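Local coordinates for protein D-alanyl-D-alanine carboxypeptidase (Enterococcus faecalis V583, PDB 5ZHF) that removes the C-terminal D-alanine from peptidoglycan-derived pentapeptides as a zinc-dependent carboxypeptidase linked to vancomycin resistance, at residues H140-A145 with H193-G198; E183-S188 with G209-E214. All blocks are in the same frame, centred on the assembly; numbering follows the deposited sequence.

Contact 1: residues H140-A145 with H193-G198. With ZN (zinc ion), chain C.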
# COMPACT_ATOMS: atom_id res chain seq x y z
N HIS A 140 -3.32 -1.94 4.97
CA HIS A 140 -2.80 -1.12 6.05
C HIS A 140 -3.02 -1.73 7.41
O HIS A 140 -2.27 -1.47 8.33
CB HIS A 140 -3.34 0.30 5.99
CG HIS A 140 -2.76 1.11 4.88
ND1 HIS A 140 -1.57 1.79 5.01
CD2 HIS A 140 -3.18 1.33 3.61
CE1 HIS A 140 -1.29 2.40 3.87
NE2 HIS A 140 -2.25 2.14 3.00
N GLN A 141 -4.03 -2.58 7.54
CA GLN A 141 -4.26 -3.25 8.80
C GLN A 141 -3.32 -4.45 9.05
O GLN A 141 -3.34 -5.03 10.14
CB GLN A 141 -5.72 -3.66 8.88
CG GLN A 141 -6.67 -2.48 8.84
CD GLN A 141 -8.11 -2.91 8.80
OE1 GLN A 141 -8.73 -2.95 7.73
NE2 GLN A 141 -8.65 -3.29 9.98
N LEU A 142 -2.50 -4.81 8.07
CA LEU A 142 -1.45 -5.81 8.28
C LEU A 142 -0.20 -5.25 8.90
O LEU A 142 0.57 -6.00 9.52
CB LEU A 142 -1.03 -6.45 6.96
CG LEU A 142 -2.06 -7.29 6.22
CD1 LEU A 142 -1.62 -7.53 4.77
CD2 LEU A 142 -2.27 -8.59 6.97
N GLY A 143 0.08 -3.97 8.66
CA GLY A 143 1.41 -3.43 8.95
C GLY A 143 2.42 -3.66 7.84
O GLY A 143 3.59 -3.30 7.99
N LEU A 144 1.99 -4.26 6.72
CA LEU A 144 2.87 -4.58 5.60
C LEU A 144 2.81 -3.57 4.47
O LEU A 144 3.55 -3.72 3.50
CB LEU A 144 2.53 -5.98 5.04
CG LEU A 144 2.78 -7.12 6.04
CD1 LEU A 144 2.49 -8.46 5.39
CD2 LEU A 144 4.21 -7.09 6.56
N ALA A 145 1.94 -2.56 4.61
CA ALA A 145 1.78 -1.54 3.57
C ALA A 145 2.07 -0.17 4.07
O ALA A 145 1.74 0.19 5.22
CB ALA A 145 0.37 -1.57 2.98
N HIS A 193 0.99 3.61 -2.84
CA HIS A 193 0.72 2.46 -1.93
C HIS A 193 1.65 1.27 -2.27
O HIS A 193 1.50 0.64 -3.32
CB HIS A 193 -0.75 2.05 -1.99
CG HIS A 193 -1.10 0.92 -1.07
ND1 HIS A 193 -1.86 1.08 0.06
CD2 HIS A 193 -0.77 -0.39 -1.13
CE1 HIS A 193 -2.01 -0.09 0.65
NE2 HIS A 193 -1.38 -1.00 -0.07
N TYR A 194 2.60 1.01 -1.38
CA TYR A 194 3.61 -0.04 -1.51
C TYR A 194 3.44 -1.12 -0.44
O TYR A 194 3.19 -0.82 0.74
CB TYR A 194 5.03 0.57 -1.54
CG TYR A 194 5.29 1.08 -2.94
CD1 TYR A 194 4.71 2.26 -3.40
CD2 TYR A 194 6.00 0.30 -3.87
CE1 TYR A 194 4.89 2.69 -4.72
CE2 TYR A 194 6.17 0.71 -5.18
CZ TYR A 194 5.59 1.89 -5.62
OH TYR A 194 5.77 2.22 -6.94
N ARG A 195 3.55 -2.38 -0.88
CA ARG A 195 3.28 -3.58 -0.05
C ARG A 195 4.55 -4.39 0.02
O ARG A 195 5.17 -4.67 -1.01
CB ARG A 195 2.16 -4.40 -0.68
CG ARG A 195 2.02 -5.85 -0.24
CD ARG A 195 1.74 -6.01 1.25
NE ARG A 195 1.96 -7.41 1.58
CZ ARG A 195 1.08 -8.39 1.52
NH1 ARG A 195 -0.19 -8.16 1.21
NH2 ARG A 195 1.49 -9.63 1.82
N TYR A 196 4.94 -4.77 1.24
CA TYR A 196 6.07 -5.66 1.42
C TYR A 196 5.64 -7.11 1.16
O TYR A 196 4.74 -7.62 1.84
CB TYR A 196 6.63 -5.58 2.82
CG TYR A 196 7.87 -6.44 2.98
CD1 TYR A 196 9.10 -6.01 2.48
CD2 TYR A 196 7.79 -7.71 3.57
CE1 TYR A 196 10.24 -6.80 2.61
CE2 TYR A 196 8.93 -8.50 3.70
CZ TYR A 196 10.13 -8.06 3.22
OH TYR A 196 11.27 -8.83 3.37
N VAL A 197 6.32 -7.74 0.21
CA VAL A 197 6.21 -9.20 -0.02
C VAL A 197 7.53 -9.97 0.10
O VAL A 197 7.53 -11.22 0.03
CB VAL A 197 5.57 -9.47 -1.38
CG1 VAL A 197 4.14 -9.00 -1.39
CG2 VAL A 197 6.38 -8.84 -2.51
N GLY A 198 8.66 -9.25 0.23
CA GLY A 198 9.99 -9.84 0.23
C GLY A 198 10.63 -9.73 -1.12
O GLY A 198 9.95 -9.62 -2.14
ZN ZN C . -2.41 2.76 1.00
O HOH W 1 -4.01 3.79 -0.15

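Contact 2: residues E183-S188 with G209-E214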
# COMPACT_ATOMS: atom_id res chain seq x y z
N GLU A 183 -8.62 -4.02 -13.11
CA GLU A 183 -9.64 -5.03 -13.36
C GLU A 183 -9.40 -6.37 -12.62
O GLU A 183 -10.29 -7.22 -12.54
CB GLU A 183 -9.81 -5.24 -14.87
CG GLU A 183 -10.29 -3.97 -15.60
CD GLU A 183 -10.46 -4.12 -17.11
OE1 GLU A 183 -9.87 -5.04 -17.71
OE2 GLU A 183 -11.18 -3.28 -17.72
N ILE A 184 -8.20 -6.55 -12.05
CA ILE A 184 -7.89 -7.70 -11.25
C ILE A 184 -7.86 -7.31 -9.76
O ILE A 184 -8.48 -7.99 -8.94
CB ILE A 184 -6.56 -8.35 -11.72
CG1 ILE A 184 -6.72 -8.93 -13.13
CG2 ILE A 184 -6.12 -9.43 -10.74
CD1 ILE A 184 -5.42 -9.15 -13.86
N THR A 185 -7.18 -6.22 -9.43
CA THR A 185 -7.05 -5.80 -8.02
C THR A 185 -8.33 -5.20 -7.42
O THR A 185 -8.52 -5.22 -6.20
CB THR A 185 -5.95 -4.73 -7.82
OG1 THR A 185 -6.33 -3.54 -8.53
CG2 THR A 185 -4.62 -5.22 -8.27
N GLY A 186 -9.18 -4.63 -8.27
CA GLY A 186 -10.33 -3.88 -7.84
C GLY A 186 -10.03 -2.49 -7.30
O GLY A 186 -10.92 -1.85 -6.73
N VAL A 187 -8.81 -2.01 -7.51
CA VAL A 187 -8.37 -0.76 -6.90
C VAL A 187 -7.80 0.15 -7.98
O VAL A 187 -7.08 -0.31 -8.87
CB VAL A 187 -7.33 -1.05 -5.78
CG1 VAL A 187 -6.87 0.25 -5.11
CG2 VAL A 187 -7.93 -2.00 -4.74
N SER A 188 -8.10 1.44 -7.87
CA SER A 188 -7.60 2.45 -8.79
C SER A 188 -6.08 2.65 -8.65
O SER A 188 -5.45 2.12 -7.73
CB SER A 188 -8.30 3.79 -8.53
OG SER A 188 -9.72 3.64 -8.58
N GLY A 209 5.62 -8.15 -14.57
CA GLY A 209 4.58 -7.14 -14.71
C GLY A 209 3.25 -7.57 -14.14
O GLY A 209 2.19 -7.32 -14.74
N LEU A 210 3.30 -8.20 -12.98
CA LEU A 210 2.11 -8.77 -12.35
C LEU A 210 1.61 -7.90 -11.22
O LEU A 210 2.34 -7.01 -10.75
CB LEU A 210 2.45 -10.13 -11.77
CG LEU A 210 3.06 -11.16 -12.71
CD1 LEU A 210 3.55 -12.36 -11.91
CD2 LEU A 210 2.04 -11.56 -13.76
N CYS A 211 0.36 -8.14 -10.82
CA CYS A 211 -0.12 -7.76 -9.50
C CYS A 211 -0.06 -8.99 -8.59
O CYS A 211 0.16 -10.11 -9.07
CB CYS A 211 -1.53 -7.17 -9.56
SG CYS A 211 -2.86 -8.29 -10.10
N LEU A 212 -0.20 -8.77 -7.29
CA LEU A 212 -0.05 -9.83 -6.32
C LEU A 212 -1.03 -11.00 -6.54
O LEU A 212 -0.64 -12.17 -6.47
CB LEU A 212 -0.21 -9.26 -4.91
CG LEU A 212 0.03 -10.26 -3.77
CD1 LEU A 212 1.40 -10.92 -3.85
CD2 LEU A 212 -0.18 -9.56 -2.42
N GLU A 213 -2.28 -10.67 -6.84
CA GLU A 213 -3.29 -11.69 -7.09
C GLU A 213 -2.88 -12.67 -8.19
O GLU A 213 -3.06 -13.89 -8.04
CB GLU A 213 -4.63 -11.05 -7.43
CG GLU A 213 -5.37 -10.44 -6.27
CD GLU A 213 -4.96 -9.00 -5.92
OE1 GLU A 213 -4.02 -8.43 -6.56
OE2 GLU A 213 -5.58 -8.46 -4.98
N GLU A 214 -2.35 -12.13 -9.30
CA GLU A 214 -1.87 -12.94 -10.44
C GLU A 214 -0.71 -13.82 -10.03
O GLU A 214 -0.67 -15.01 -10.38
CB GLU A 214 -1.39 -12.04 -11.58
CG GLU A 214 -2.49 -11.32 -12.32
CD GLU A 214 -1.94 -10.38 -13.38
OE1 GLU A 214 -1.16 -9.48 -13.02
OE2 GLU A 214 -2.26 -10.55 -14.57
O HOH W 2 -6.44 -5.97 -4.31

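Contact 1: residues H140-A145 with H193-G198
This contact holds two of the three protein ligands of the catalytic zinc. His140 and Gly143 belong to the SxHxxGxAxD motif of this peptidase family, and His193 closes its ExxH motif. His140 binds the metal through NE2 at 2.1 Å, and His193 binds it through ND1 at 2.0 Å. Asp147 and a water complete the site. The two side chains come in from opposite directions to meet at the zinc, with their ring planes at 84°. The CG of His193 stands anti to its backbone N (chi1 -178°), which swings the ring off the strand to the metal. The far nitrogens fix the rotation of both rings. His140 ND1 is hydrogen-bonded to the carbonyl of Gly96, and His193 NE2 to Glu139. The methyl of Ala145 also packs against His193, with CB 3.6 Å from NE2.

Beyond the zinc, the backbones pair. Ala145 and Arg195 form an antiparallel, non-hydrogen-bonded pair with both side chains on the same face of the sheet. The N-H of Tyr196 meets the O of Leu144 at 2.9 Å in a nearly straight bond (177°). The chain of Arg195 is bent at chi2 and folds back beside the loop. Its NE donates to the O of Tyr196 at 2.8 Å. Leu142 CD1 lies over one face of the guanidinium, 3.9 Å from NH1, while Leu144 CB lies 3.8 Å from NE. Glu139 forms a salt bridge with NH1, so one carboxylate serves both His193 and Arg195.

The contact is buried where the loop before strand 145-150 enters the four-stranded antiparallel sheet, beside strand 193-196, one of its two inner strands. Strand 173-175 lies along the other edge of strand 193-196. Tyr194 turns away to pack on helix 157-167.

Contact 2: residues E183-S188 with G209-E214
The carboxylates of Glu213 and Glu214 are the flat groups here, and each meets a methyl group of the helix end at 183-185. Ile184 CD1 sits over one face of the Glu214 carboxylate, 3.5 Å from OE2. The two side chains cross at about a right angle. Glu214 OE1 turns its anti lone pair to the N-H of Cys211, at 3.0 Å and 166°. Cys211 is the N-cap residue of helix 212-218, and the glutamate three residues on takes up its backbone N-H. Lys181 forms a salt bridge with the same oxygen.

Glu213 lies differently. Its chain bends at chi2 (85°), which turns the carboxylate toward Thr185. Thr185 CG2 approaches OE1 obliquely, at 3.7 Å. A water donates to both Glu213 OE2, at 2.7 Å, and the O of Thr185, at 2.9 Å, and so bridges the segments. Arg176 and Asn47 also hold OE2.

Between the two acids the contact is apolar. Ile184 CG2 touches Cys211 SG at 3.5 Å, and Thr185 CG2 lies 3.9 Å from Cys211 CB. Thr185 OG1 is turned from the other segment and accepts from the N-H of Val187 at 3.1 Å, an ST turn at the helix end.

The contact is partly buried, with Ile184 on its exposed side. It sets the C-terminal end of helix 182-185 against the N-terminal end of helix 212-218. The loop carrying Arg176, just after strand 173-175, packs against both Thr185 and Leu212.

In the fold
From the N terminus, the chain first reaches 140-145, the loop that leads into strand 145-150. It then runs through helix 157-167, strand 173-175 and helix 182-185 before strand 193-196 returns to close contact 1. Segment 183-188 lies inside that loop. Its own partner, 209-214, comes only after strand 193-196 and helix 199-208. The two contacts therefore cross rather than nest. Their centres are about 15 Å apart, but they touch directly: Leu212 CD2 packs 3.9 Å from Arg195 NH1. Contact 1 joins central strands at the zinc site. Contact 2 ties the C-terminal helix to the short helix that precedes Glu190, the probable proton donor/acceptor.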